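Local coordinates for protein transcriptional regulator (LacI family) (Clostridium acetobutylicum ATCC 824, PDB 3G85) that probably regulates transcription as a LacI-type repressor or activator, its DNA binding presumably tuned by a small effector held between the two lobes of this periplasmic-binding-protein-like core, at residues V109-M114 / D143-G148; V221-N226 / V241-E246; K53-H58 / N76-D81. One frame throughout, in Å; residues are numbered along the deposited sequence.

Contact 1: residues V109-M114 / D143-G148; sequences VDNYKM and DNRNKG
Tyr112 lies flat against Gly148, where helices 111-124 and 140-155 come so close that their backbones touch. The ring takes Gly148 CA over the centre of one face, a CH-pi contact with CA 3.5 Å from the centroid and close to the ring normal. CG of Tyr112 stands anti to the backbone N (chi1 -172°), which carries the ring across to the second helix, where its hydroxyl bonds to Glu151. Beneath it three CA-H...O contacts alternate between the helices: Arg145 CA to Asn111 O at 3.5 Å, Tyr112 CA to Asn144 O at 3.4 Å, and Gly148 CA to Tyr112 O at 3.4 Å. With no side chain at Gly148, the carbonyl of Tyr112 can come this near.

Toward the cleft, Arg145 NH1 donates to Asn111 OD1 at 2.8 Å along a bent path (133° at the hydrogen), the amide and guanidinium planes 49° apart. Its CD rests beside SE of selenomethionine Met114 at 3.9 Å. The outer side is looser: a water bridges Asn111 ND2 and Asn144 ND2, accepting from both, while the Lys147 chain leads away from Tyr112.

Arg145 NH2 bonds to a glycerol, probably from the crystallisation liquor, that may mark the interlobe pocket. Asn111 OD1 thus holds the arginine, while its ND2, bonded to Asn98 and the water, fixes the rotation of the amide; this is consistent with a second-shell role for Asn111 in positioning the guanidinium.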
ATOM      1  N   VAL A 109       7.635  -0.384   3.843  1.00 20.33           N
ATOM      2  CA  VAL A 109       8.143  -0.880   2.574  1.00 20.35           C
ATOM      3  C   VAL A 109       8.893   0.286   1.938  1.00 21.39           C
ATOM      4  O   VAL A 109       8.632   1.449   2.251  1.00 21.86           O
ATOM      5  CB  VAL A 109       7.005  -1.497   1.697  1.00 20.97           C
ATOM      6  CG1 VAL A 109       6.037  -0.378   1.243  1.00 20.09           C
ATOM      7  CG2 VAL A 109       7.571  -2.312   0.495  1.00 20.87           C
ATOM      8  N   ASP A 110       9.867   0.016   1.077  1.00 21.34           N
ATOM      9  CA  ASP A 110      10.568   1.157   0.439  1.00 22.24           C
ATOM     10  C   ASP A 110       9.761   1.712  -0.721  1.00 22.10           C
ATOM     11  O   ASP A 110       9.866   1.250  -1.855  1.00 21.35           O
ATOM     12  CB  ASP A 110      11.986   0.817  -0.007  1.00 23.87           C
ATOM     13  CG  ASP A 110      12.826   2.104  -0.283  1.00 27.31           C
ATOM     14  OD1 ASP A 110      12.270   3.138  -0.732  1.00 27.14           O
ATOM     15  OD2 ASP A 110      14.050   2.088  -0.043  1.00 31.66           O
ATOM     16  N   ASN A 111       8.935   2.691  -0.386  1.00 21.97           N
ATOM     17  CA  ASN A 111       7.895   3.233  -1.253  1.00 22.63           C
ATOM     18  C   ASN A 111       8.480   3.880  -2.491  1.00 22.87           C
ATOM     19  O   ASN A 111       8.076   3.573  -3.576  1.00 22.47           O
ATOM     20  CB  ASN A 111       7.048   4.221  -0.445  1.00 21.25           C
ATOM     21  CG  ASN A 111       6.262   3.522   0.642  1.00 23.39           C
ATOM     22  OD1 ASN A 111       5.341   2.765   0.346  1.00 21.66           O
ATOM     23  ND2 ASN A 111       6.654   3.732   1.908  1.00 22.08           N
ATOM     24  N   TYR A 112       9.443   4.779  -2.297  1.00 23.52           N
ATOM     25  CA  TYR A 112      10.115   5.394  -3.429  1.00 23.98           C
ATOM     26  C   TYR A 112      10.669   4.336  -4.394  1.00 23.32           C
ATOM     27  O   TYR A 112      10.455   4.430  -5.598  1.00 23.26           O
ATOM     28  CB  TYR A 112      11.192   6.347  -2.927  1.00 25.18           C
ATOM     29  CG  TYR A 112      11.818   7.179  -4.036  1.00 27.33           C
ATOM     30  CD1 TYR A 112      11.369   8.474  -4.293  1.00 25.62           C
ATOM     31  CD2 TYR A 112      12.848   6.652  -4.834  1.00 28.55           C
ATOM     32  CE1 TYR A 112      11.938   9.239  -5.322  1.00 29.10           C
ATOM     33  CE2 TYR A 112      13.424   7.416  -5.838  1.00 28.23           C
ATOM     34  CZ  TYR A 112      12.961   8.704  -6.074  1.00 29.43           C
ATOM     35  OH  TYR A 112      13.542   9.460  -7.092  1.00 31.81           O
ATOM     36  N   LYS A 113      11.380   3.331  -3.889  1.00 22.58           N
ATOM     37  CA  LYS A 113      11.920   2.290  -4.758  1.00 23.51           C
ATOM     38  C   LYS A 113      10.856   1.482  -5.498  1.00 22.97           C
ATOM     39  O   LYS A 113      11.127   0.985  -6.576  1.00 24.06           O
ATOM     40  CB  LYS A 113      12.874   1.318  -4.049  1.00 22.70           C
ATOM     41  CG  LYS A 113      14.226   1.936  -3.660  1.00 26.83           C
ATOM     42  CD  LYS A 113      15.128   0.841  -3.098  1.00 28.64           C
ATOM     43  CE  LYS A 113      16.541   1.380  -2.814  1.00 34.41           C
ATOM     44  NZ  LYS A 113      16.496   2.346  -1.670  1.00 37.07           N
HETATM   45  N   MSE A 114       9.668   1.306  -4.916  1.00 22.78           N
HETATM   46  CA  MSE A 114       8.584   0.671  -5.678  1.00 24.36           C
HETATM   47  C   MSE A 114       8.204   1.448  -6.943  1.00 23.08           C
HETATM   48  O   MSE A 114       8.083   0.859  -8.026  1.00 22.16           O
HETATM   49  CB  MSE A 114       7.341   0.500  -4.796  1.00 23.07           C
HETATM   50  CG  MSE A 114       7.577  -0.517  -3.656  1.00 24.57           C
HETATM   51 SE   MSE A 114       5.959  -0.698  -2.593  1.00 32.76          SE
HETATM   52  CE  MSE A 114       4.874  -1.741  -3.846  1.00 21.63           C
ATOM     53  N   ASP A 143       2.542   9.107  -1.471  1.00 30.69           N
ATOM     54  CA  ASP A 143       3.184  10.177  -2.212  1.00 30.98           C
ATOM     55  C   ASP A 143       4.545   9.706  -2.718  1.00 29.34           C
ATOM     56  O   ASP A 143       4.868   9.867  -3.885  1.00 29.39           O
ATOM     57  CB  ASP A 143       3.358  11.420  -1.323  1.00 31.86           C
ATOM     58  CG  ASP A 143       2.113  12.306  -1.297  1.00 35.98           C
ATOM     59  OD1 ASP A 143       1.370  12.330  -2.319  1.00 37.91           O
ATOM     60  OD2 ASP A 143       1.877  12.982  -0.253  1.00 39.86           O
ATOM     61  N   ASN A 144       5.320   9.090  -1.834  1.00 28.12           N
ATOM     62  CA  ASN A 144       6.647   8.609  -2.206  1.00 26.99           C
ATOM     63  C   ASN A 144       6.649   7.596  -3.312  1.00 25.77           C
ATOM     64  O   ASN A 144       7.570   7.591  -4.106  1.00 24.48           O
ATOM     65  CB  ASN A 144       7.410   8.099  -0.982  1.00 27.81           C
ATOM     66  CG  ASN A 144       7.823   9.224  -0.089  1.00 31.34           C
ATOM     67  OD1 ASN A 144       7.893  10.370  -0.531  1.00 34.66           O
ATOM     68  ND2 ASN A 144       8.058   8.926   1.187  1.00 36.33           N
ATOM     69  N   ARG A 145       5.633   6.718  -3.376  1.00 24.41           N
ATOM     70  CA  ARG A 145       5.565   5.774  -4.501  1.00 23.67           C
ATOM     71  C   ARG A 145       5.404   6.542  -5.813  1.00 24.52           C
ATOM     72  O   ARG A 145       6.019   6.209  -6.848  1.00 25.26           O
ATOM     73  CB  ARG A 145       4.419   4.741  -4.324  1.00 24.19           C
ATOM     74  CG  ARG A 145       4.756   3.666  -3.313  1.00 23.42           C
ATOM     75  CD  ARG A 145       3.765   2.489  -3.278  1.00 23.32           C
ATOM     76  NE  ARG A 145       2.388   2.754  -2.854  1.00 29.16           N
ATOM     77  CZ  ARG A 145       1.924   2.724  -1.598  1.00 29.47           C
ATOM     78  NH1 ARG A 145       2.723   2.496  -0.572  1.00 27.81           N
ATOM     79  NH2 ARG A 145       0.635   2.937  -1.372  1.00 29.12           N
ATOM     80  N   ASN A 146       4.564   7.570  -5.775  1.00 24.15           N
ATOM     81  CA  ASN A 146       4.355   8.383  -6.978  1.00 25.45           C
ATOM     82  C   ASN A 146       5.615   9.130  -7.392  1.00 26.23           C
ATOM     83  O   ASN A 146       5.975   9.139  -8.581  1.00 27.21           O
ATOM     84  CB  ASN A 146       3.224   9.373  -6.769  1.00 24.61           C
ATOM     85  CG  ASN A 146       1.892   8.687  -6.551  1.00 24.31           C
ATOM     86  OD1 ASN A 146       1.702   7.540  -6.935  1.00 26.33           O
ATOM     87  ND2 ASN A 146       0.957   9.403  -5.919  1.00 23.68           N
ATOM     88  N   LYS A 147       6.261   9.735  -6.403  1.00 26.81           N
ATOM     89  CA  LYS A 147       7.505  10.482  -6.596  1.00 28.84           C
ATOM     90  C   LYS A 147       8.573   9.567  -7.163  1.00 28.18           C
ATOM     91  O   LYS A 147       9.284   9.948  -8.098  1.00 28.76           O
ATOM     92  CB  LYS A 147       8.003  11.096  -5.284  1.00 28.26           C
ATOM     93  CG  LYS A 147       7.066  12.139  -4.648  1.00 32.42           C
ATOM     94  CD  LYS A 147       7.757  12.794  -3.444  1.00 32.88           C
ATOM     95  CE  LYS A 147       6.979  14.003  -2.945  1.00 39.67           C
ATOM     96  NZ  LYS A 147       7.069  13.973  -1.451  1.00 43.47           N
ATOM     97  N   GLY A 148       8.661   8.344  -6.630  1.00 27.23           N
ATOM     98  CA  GLY A 148       9.602   7.355  -7.158  1.00 26.71           C
ATOM     99  C   GLY A 148       9.384   7.090  -8.650  1.00 26.08           C
ATOM    100  O   GLY A 148      10.356   7.010  -9.419  1.00 25.07           O
TER
HETATM  101  O   HOH W   1       8.550   6.127   2.073  1.00 40.23           O

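Contact 2: residues V221-N226 / V241-E246; sequences VAIGMN and VDIPIE
Strands 219-224 and 239-242 run parallel, their segments 7° apart in direction, and are joined by three backbone hydrogen bonds: Val241 N to Ala222 O (3.0 Å), Gly224 N to Val241 O (2.8 Å) and Ile243 N to Gly224 O (3.0 Å). The last carries the pairing one residue beyond the second strand, before the inverse gamma turn centred on Pro244 leads into helix 245-260.

Valines and isoleucines line one side of the pair. Val221 CG1 meets Val241 CG2 at 3.9 Å, branch against branch, and Ile223 presents CG2 to Ile243 CG1. Ile223 CG1 lies beside its own backbone N (chi1 -61°), and chi2 turns CD1 to Val241, near its O and CB. Met114 of helix 111-124 covers Val241 and Ile243 here. Past the strand end, Ile245 CD1 comes to 3.4 Å from Met225 O.

Across the sheet from Ile223 and Val241, the carboxylate of Asp242 lies beside Gly224, which has no side chain to obstruct it. Asp242 OD1 stands 3.2 Å from Gly224 O, two acceptors side by side; a water donates to this OD1 and to Asn226 O, linking the segments just past the end of strand 219-224. Asp242 OD2 forms salt bridges with Arg228 and Arg29, which probably favours the ionised carboxylate.

The two strands and helix 228-232 between them form a beta-alpha-beta unit, whose C-terminal strand ends face the interlobe cleft, as in periplasmic-binding-protein-like folds, where ligands bind.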
ATOM      1  N   VAL A 221       1.640  -1.036 -15.409  1.00 23.14           N
ATOM      2  CA  VAL A 221       2.256  -1.533 -14.175  1.00 22.96           C
ATOM      3  C   VAL A 221       1.425  -0.917 -13.069  1.00 22.36           C
ATOM      4  O   VAL A 221       1.076   0.260 -13.131  1.00 22.81           O
ATOM      5  CB  VAL A 221       3.721  -1.116 -13.990  1.00 22.68           C
ATOM      6  CG1 VAL A 221       4.259  -1.561 -12.592  1.00 23.18           C
ATOM      7  CG2 VAL A 221       4.575  -1.762 -15.091  1.00 23.85           C
ATOM      8  N   ALA A 222       1.065  -1.720 -12.079  1.00 21.31           N
ATOM      9  CA  ALA A 222       0.227  -1.196 -11.001  1.00 19.77           C
ATOM     10  C   ALA A 222       0.879  -1.500  -9.676  1.00 19.94           C
ATOM     11  O   ALA A 222       1.623  -2.451  -9.561  1.00 21.69           O
ATOM     12  CB  ALA A 222      -1.130  -1.835 -11.042  1.00 19.95           C
ATOM     13  N   ILE A 223       0.569  -0.697  -8.665  1.00 20.70           N
ATOM     14  CA  ILE A 223       0.985  -0.994  -7.285  1.00 18.87           C
ATOM     15  C   ILE A 223       0.004  -2.022  -6.706  1.00 19.18           C
ATOM     16  O   ILE A 223      -1.216  -1.820  -6.740  1.00 18.10           O
ATOM     17  CB  ILE A 223       1.004   0.274  -6.403  1.00 19.08           C
ATOM     18  CG1 ILE A 223       2.010   1.322  -6.942  1.00 18.22           C
ATOM     19  CG2 ILE A 223       1.256  -0.089  -4.908  1.00 17.62           C
ATOM     20  CD1 ILE A 223       3.483   0.833  -6.868  1.00 17.34           C
ATOM     21  N   GLY A 224       0.537  -3.121  -6.194  1.00 18.53           N
ATOM     22  CA  GLY A 224      -0.323  -4.212  -5.704  1.00 21.03           C
ATOM     23  C   GLY A 224      -0.729  -3.986  -4.269  1.00 23.23           C
ATOM     24  O   GLY A 224       0.113  -3.993  -3.367  1.00 23.85           O
HETATM   25  N   MSE A 225      -2.017  -3.741  -4.048  1.00 24.06           N
HETATM   26  CA  MSE A 225      -2.492  -3.463  -2.687  1.00 28.69           C
HETATM   27  C   MSE A 225      -3.424  -4.564  -2.219  1.00 25.22           C
HETATM   28  O   MSE A 225      -3.389  -4.946  -1.047  1.00 23.75           O
HETATM   29  CB  MSE A 225      -3.214  -2.109  -2.625  1.00 27.93           C
HETATM   30  CG  MSE A 225      -2.411  -0.991  -3.246  1.00 32.75           C
HETATM   31 SE   MSE A 225      -3.194   0.717  -2.699  1.00 47.91          SE
HETATM   32  CE  MSE A 225      -1.736   1.823  -3.144  1.00 38.84           C
ATOM     33  N   ASN A 226      -4.296  -5.018  -3.124  1.00 23.75           N
ATOM     34  CA  ASN A 226      -5.223  -6.106  -2.815  1.00 24.53           C
ATOM     35  C   ASN A 226      -4.598  -7.458  -3.155  1.00 23.14           C
ATOM     36  O   ASN A 226      -3.474  -7.542  -3.668  1.00 23.04           O
ATOM     37  CB  ASN A 226      -6.579  -5.934  -3.540  1.00 24.47           C
ATOM     38  CG  ASN A 226      -7.364  -4.705  -3.044  1.00 29.19           C
ATOM     39  OD1 ASN A 226      -7.447  -4.439  -1.858  1.00 32.38           O
ATOM     40  ND2 ASN A 226      -7.924  -3.952  -3.973  1.00 35.60           N
ATOM     41  N   VAL A 241       4.019  -4.047  -8.767  1.00 20.90           N
ATOM     42  CA  VAL A 241       5.026  -3.877  -7.741  1.00 20.90           C
ATOM     43  C   VAL A 241       4.222  -4.006  -6.425  1.00 21.20           C
ATOM     44  O   VAL A 241       3.325  -3.200  -6.139  1.00 20.80           O
ATOM     45  CB  VAL A 241       5.795  -2.540  -7.834  1.00 20.09           C
ATOM     46  CG1 VAL A 241       7.004  -2.639  -6.881  1.00 20.88           C
ATOM     47  CG2 VAL A 241       6.256  -2.286  -9.304  1.00 21.93           C
ATOM     48  N   ASP A 242       4.479  -5.078  -5.691  1.00 21.44           N
ATOM     49  CA  ASP A 242       3.552  -5.495  -4.641  1.00 20.73           C
ATOM     50  C   ASP A 242       3.965  -4.952  -3.305  1.00 20.60           C
ATOM     51  O   ASP A 242       5.160  -4.925  -2.967  1.00 20.47           O
ATOM     52  CB  ASP A 242       3.470  -7.033  -4.570  1.00 21.65           C
ATOM     53  CG  ASP A 242       2.351  -7.524  -3.676  1.00 22.13           C
ATOM     54  OD1 ASP A 242       1.212  -7.014  -3.787  1.00 21.56           O
ATOM     55  OD2 ASP A 242       2.601  -8.448  -2.854  1.00 24.08           O
ATOM     56  N   ILE A 243       2.981  -4.502  -2.542  1.00 19.90           N
ATOM     57  CA  ILE A 243       3.220  -4.213  -1.131  1.00 19.93           C
ATOM     58  C   ILE A 243       3.014  -5.569  -0.424  1.00 19.08           C
ATOM     59  O   ILE A 243       1.917  -6.052  -0.411  1.00 18.03           O
ATOM     60  CB  ILE A 243       2.213  -3.239  -0.571  1.00 20.84           C
ATOM     61  CG1 ILE A 243       2.193  -1.941  -1.369  1.00 19.75           C
ATOM     62  CG2 ILE A 243       2.578  -2.897   0.884  1.00 19.50           C
ATOM     63  CD1 ILE A 243       1.196  -0.904  -0.805  1.00 22.49           C
ATOM     64  N   PRO A 244       4.072  -6.148   0.171  1.00 18.77           N
ATOM     65  CA  PRO A 244       4.033  -7.513   0.754  1.00 19.33           C
ATOM     66  C   PRO A 244       3.333  -7.542   2.121  1.00 19.21           C
ATOM     67  O   PRO A 244       3.944  -7.822   3.173  1.00 18.16           O
ATOM     68  CB  PRO A 244       5.511  -7.922   0.794  1.00 18.26           C
ATOM     69  CG  PRO A 244       6.260  -6.543   1.008  1.00 18.81           C
ATOM     70  CD  PRO A 244       5.392  -5.489   0.310  1.00 19.31           C
ATOM     71  N   ILE A 245       2.030  -7.270   2.093  1.00 18.13           N
ATOM     72  CA  ILE A 245       1.280  -7.010   3.296  1.00 17.65           C
ATOM     73  C   ILE A 245       1.230  -8.232   4.195  1.00 19.03           C
ATOM     74  O   ILE A 245       1.344  -8.087   5.423  1.00 17.15           O
ATOM     75  CB  ILE A 245      -0.129  -6.500   2.986  1.00 19.26           C
ATOM     76  CG1 ILE A 245      -0.030  -5.059   2.420  1.00 19.75           C
ATOM     77  CG2 ILE A 245      -1.009  -6.512   4.252  1.00 18.88           C
ATOM     78  CD1 ILE A 245      -1.248  -4.666   1.521  1.00 22.46           C
ATOM     79  N   GLU A 246       1.054  -9.424   3.610  1.00 18.95           N
ATOM     80  CA  GLU A 246       1.000 -10.634   4.453  1.00 20.56           C
ATOM     81  C   GLU A 246       2.262 -10.794   5.314  1.00 21.31           C
ATOM     82  O   GLU A 246       2.136 -10.948   6.538  1.00 21.28           O
ATOM     83  CB  GLU A 246       0.687 -11.918   3.661  1.00 19.61           C
ATOM     84  CG  GLU A 246      -0.668 -11.841   2.934  1.00 21.99           C
ATOM     85  CD  GLU A 246      -0.596 -11.186   1.572  1.00 22.22           C
ATOM     86  OE1 GLU A 246       0.446 -10.617   1.197  1.00 23.11           O
ATOM     87  OE2 GLU A 246      -1.621 -11.227   0.880  1.00 24.68           O
TER
HETATM   88  O   HOH W   2      -1.152  -7.347  -5.056  1.00 20.91           O

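Contact 3: residues K53-H58 / N76-D81; sequences KTDCLH and NISNYD
Asp81 turns its carboxylate into the bend of residues 55-58, across the backbone N-H groups of Leu57 and His58. Leu57 N donates to OD2 at 3.1 Å, approaching from above the carboxylate plane, 40° out of it. OD1 receives two weak bonds, from His58 N at 3.3 Å and from His58 ND1 at 3.5 Å. The His58 ring meets this oxygen with its edge, ring and carboxylate planes 51° apart; its chi1 of 73° sets CG between backbone N and carbonyl carbon, folding the ring back over the bend. Beside it Tyr80 stands obliquely, with His58 CE1 3.5 Å from Tyr80 CE2.

Asp55, in the type II turn from Lys53 to Cys56, sends OD1 to the Ser78 hydroxyl, which donates to it at 2.7 Å nearly along the C-O axis. The same OG accepts from Asp81 N and so caps helix 79-87. The side chain of Asp55 crosses that of Tyr80 at about a right angle, OD1 lying 3.4 Å from Tyr80 CB. On the inner side Leu57 CD2 packs against Ile77 CD1 at 3.6 Å, again at about a right angle, and Tyr17 and Tyr52 touch Leu57 from neighbouring strands.

With Asp55 OD1 and Asp81 OD2 4.6 Å apart, two like charges are brought together; the hydroxyl and backbone N-H donors around them probably offset the repulsion.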
ATOM      1  N   LYS A  53     -12.749   5.510  12.999  1.00 24.31           N
ATOM      2  CA  LYS A  53     -12.946   6.545  12.005  1.00 25.33           C
ATOM      3  C   LYS A  53     -11.671   7.353  11.806  1.00 25.46           C
ATOM      4  O   LYS A  53     -10.964   7.617  12.758  1.00 24.76           O
ATOM      5  CB  LYS A  53     -14.122   7.430  12.460  1.00 25.62           C
ATOM      6  CG  LYS A  53     -14.551   8.515  11.520  1.00 31.21           C
ATOM      7  CD  LYS A  53     -15.855   9.124  12.117  1.00 38.83           C
ATOM      8  CE  LYS A  53     -16.129  10.545  11.642  1.00 44.73           C
ATOM      9  NZ  LYS A  53     -15.956  10.694  10.156  1.00 46.49           N
ATOM     10  N   THR A  54     -11.360   7.707  10.561  1.00 25.67           N
ATOM     11  CA  THR A  54     -10.188   8.536  10.258  1.00 27.14           C
ATOM     12  C   THR A  54     -10.033   9.668  11.287  1.00 27.09           C
ATOM     13  O   THR A  54     -11.014  10.319  11.638  1.00 25.97           O
ATOM     14  CB  THR A  54     -10.324   9.175   8.855  1.00 27.94           C
ATOM     15  OG1 THR A  54     -10.451   8.134   7.874  1.00 33.58           O
ATOM     16  CG2 THR A  54      -9.115  10.039   8.527  1.00 28.92           C
ATOM     17  N   ASP A  55      -8.813   9.880  11.774  1.00 27.63           N
ATOM     18  CA  ASP A  55      -8.516  10.939  12.753  1.00 27.98           C
ATOM     19  C   ASP A  55      -9.039  10.707  14.169  1.00 28.89           C
ATOM     20  O   ASP A  55      -8.937  11.607  15.029  1.00 30.43           O
ATOM     21  CB  ASP A  55      -8.947  12.326  12.231  1.00 28.05           C
ATOM     22  CG  ASP A  55      -8.094  12.809  11.063  1.00 28.22           C
ATOM     23  OD1 ASP A  55      -6.916  12.387  10.917  1.00 29.23           O
ATOM     24  OD2 ASP A  55      -8.596  13.625  10.277  1.00 29.01           O
ATOM     25  N   CYS A  56      -9.578   9.519  14.450  1.00 27.92           N
ATOM     26  CA  CYS A  56     -10.122   9.276  15.767  1.00 28.42           C
ATOM     27  C   CYS A  56      -9.321   8.275  16.605  1.00 28.40           C
ATOM     28  O   CYS A  56      -9.809   7.801  17.618  1.00 29.38           O
ATOM     29  CB  CYS A  56     -11.577   8.829  15.668  1.00 27.44           C
ATOM     30  SG  CYS A  56     -12.647  10.076  14.906  1.00 30.59           S
ATOM     31  N   LEU A  57      -8.086   7.990  16.214  1.00 28.06           N
ATOM     32  CA  LEU A  57      -7.317   6.976  16.931  1.00 27.59           C
ATOM     33  C   LEU A  57      -7.166   7.410  18.380  1.00 28.64           C
ATOM     34  O   LEU A  57      -7.340   6.606  19.296  1.00 28.62           O
ATOM     35  CB  LEU A  57      -5.940   6.742  16.309  1.00 26.57           C
ATOM     36  CG  LEU A  57      -5.102   5.664  17.032  1.00 26.18           C
ATOM     37  CD1 LEU A  57      -5.791   4.324  17.028  1.00 25.11           C
ATOM     38  CD2 LEU A  57      -3.694   5.573  16.404  1.00 27.06           C
ATOM     39  N   HIS A  58      -6.906   8.698  18.569  1.00 29.48           N
ATOM     40  CA  HIS A  58      -6.714   9.264  19.905  1.00 31.42           C
ATOM     41  C   HIS A  58      -7.840   8.995  20.913  1.00 31.67           C
ATOM     42  O   HIS A  58      -7.582   8.961  22.106  1.00 31.92           O
ATOM     43  CB  HIS A  58      -6.364  10.766  19.811  1.00 32.60           C
ATOM     44  CG  HIS A  58      -7.513  11.638  19.431  1.00 33.73           C
ATOM     45  ND1 HIS A  58      -7.852  11.896  18.118  1.00 36.07           N
ATOM     46  CD2 HIS A  58      -8.400  12.318  20.195  1.00 35.52           C
ATOM     47  CE1 HIS A  58      -8.894  12.713  18.094  1.00 35.98           C
ATOM     48  NE2 HIS A  58      -9.255  12.974  19.341  1.00 36.61           N
ATOM     49  N   ASN A  76      -2.842   2.441   9.220  1.00 22.49           N
ATOM     50  CA  ASN A  76      -2.624   3.659   8.440  1.00 24.29           C
ATOM     51  C   ASN A  76      -2.856   4.891   9.293  1.00 24.22           C
ATOM     52  O   ASN A  76      -3.949   5.481   9.248  1.00 23.35           O
ATOM     53  CB  ASN A  76      -3.547   3.687   7.175  1.00 24.78           C
ATOM     54  CG  ASN A  76      -3.375   4.975   6.354  1.00 29.79           C
ATOM     55  OD1 ASN A  76      -2.243   5.411   6.101  1.00 33.53           O
ATOM     56  ND2 ASN A  76      -4.496   5.594   5.954  1.00 29.04           N
ATOM     57  N   ILE A  77      -1.864   5.263  10.110  1.00 23.49           N
ATOM     58  CA  ILE A  77      -2.069   6.356  11.048  1.00 24.45           C
ATOM     59  C   ILE A  77      -2.132   7.692  10.280  1.00 25.53           C
ATOM     60  O   ILE A  77      -1.380   7.887   9.322  1.00 25.26           O
ATOM     61  CB  ILE A  77      -0.986   6.357  12.159  1.00 22.75           C
ATOM     62  CG1 ILE A  77      -1.425   7.268  13.322  1.00 25.04           C
ATOM     63  CG2 ILE A  77       0.435   6.675  11.564  1.00 22.90           C
ATOM     64  CD1 ILE A  77      -0.803   6.921  14.652  1.00 25.11           C
ATOM     65  N   SER A  78      -3.088   8.552  10.638  1.00 26.39           N
ATOM     66  CA  SER A  78      -3.194   9.898  10.015  1.00 26.78           C
ATOM     67  C   SER A  78      -2.178  10.844  10.651  1.00 27.45           C
ATOM     68  O   SER A  78      -1.681  10.578  11.753  1.00 27.61           O
ATOM     69  CB  SER A  78      -4.603  10.478  10.203  1.00 26.47           C
ATOM     70  OG  SER A  78      -4.835  10.792  11.576  1.00 26.91           O
ATOM     71  N   ASN A  79      -1.890  11.958   9.981  1.00 27.92           N
ATOM     72  CA  ASN A  79      -1.030  12.989  10.548  1.00 29.53           C
ATOM     73  C   ASN A  79      -1.548  13.506  11.887  1.00 29.02           C
ATOM     74  O   ASN A  79      -0.790  13.618  12.845  1.00 30.06           O
ATOM     75  CB  ASN A  79      -0.872  14.150   9.561  1.00 30.45           C
ATOM     76  CG  ASN A  79      -0.129  13.731   8.325  1.00 35.16           C
ATOM     77  OD1 ASN A  79       0.687  12.801   8.374  1.00 38.78           O
ATOM     78  ND2 ASN A  79      -0.455  14.347   7.196  1.00 38.10           N
ATOM     79  N   TYR A  80      -2.856  13.739  11.949  1.00 29.68           N
ATOM     80  CA  TYR A  80      -3.507  14.174  13.165  1.00 30.07           C
ATOM     81  C   TYR A  80      -3.287  13.166  14.310  1.00 30.18           C
ATOM     82  O   TYR A  80      -2.849  13.528  15.413  1.00 28.95           O
ATOM     83  CB  TYR A  80      -4.994  14.420  12.900  1.00 30.66           C
ATOM     84  CG  TYR A  80      -5.649  15.017  14.110  1.00 32.65           C
ATOM     85  CD1 TYR A  80      -5.539  16.390  14.373  1.00 33.65           C
ATOM     86  CD2 TYR A  80      -6.338  14.222  15.012  1.00 32.99           C
ATOM     87  CE1 TYR A  80      -6.108  16.950  15.491  1.00 34.63           C
ATOM     88  CE2 TYR A  80      -6.912  14.774  16.161  1.00 34.88           C
ATOM     89  CZ  TYR A  80      -6.779  16.143  16.383  1.00 35.28           C
ATOM     90  OH  TYR A  80      -7.320  16.707  17.506  1.00 38.63           O
ATOM     91  N   ASP A  81      -3.551  11.890  14.030  1.00 29.73           N
ATOM     92  CA  ASP A  81      -3.395  10.829  15.032  1.00 30.26           C
ATOM     93  C   ASP A  81      -1.945  10.612  15.454  1.00 31.38           C
ATOM     94  O   ASP A  81      -1.651  10.332  16.622  1.00 30.62           O
ATOM     95  CB  ASP A  81      -4.050   9.541  14.534  1.00 29.86           C
ATOM     96  CG  ASP A  81      -5.566   9.568  14.746  1.00 31.28           C
ATOM     97  OD1 ASP A  81      -5.994  10.184  15.764  1.00 30.90           O
ATOM     98  OD2 ASP A  81      -6.311   9.007  13.924  1.00 29.28           O
TER

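In the fold
Contacts 1 and 2 adjoin, their centres 12 Å apart: the methyl end of Met114 packs on the backbone of Val241 to Ile243, and Arg145 touches Met225, so the helix pair and the strand pair share one interior near the bound glycerol. Contact 3 stands apart in the other lobe, its centre 22 to 23 Å from theirs, and joins the loop after strand 46-52 to the start of helix 79-87. Contact 2 is fully buried, built on sheet hydrogen bonds and aliphatic branches. Contact 1, partly buried, relies on close helix backbones with one arginine-amide bond. Contact 3, nearer the surface, depends on carboxylates gripping backbone N-H groups and a hydroxyl.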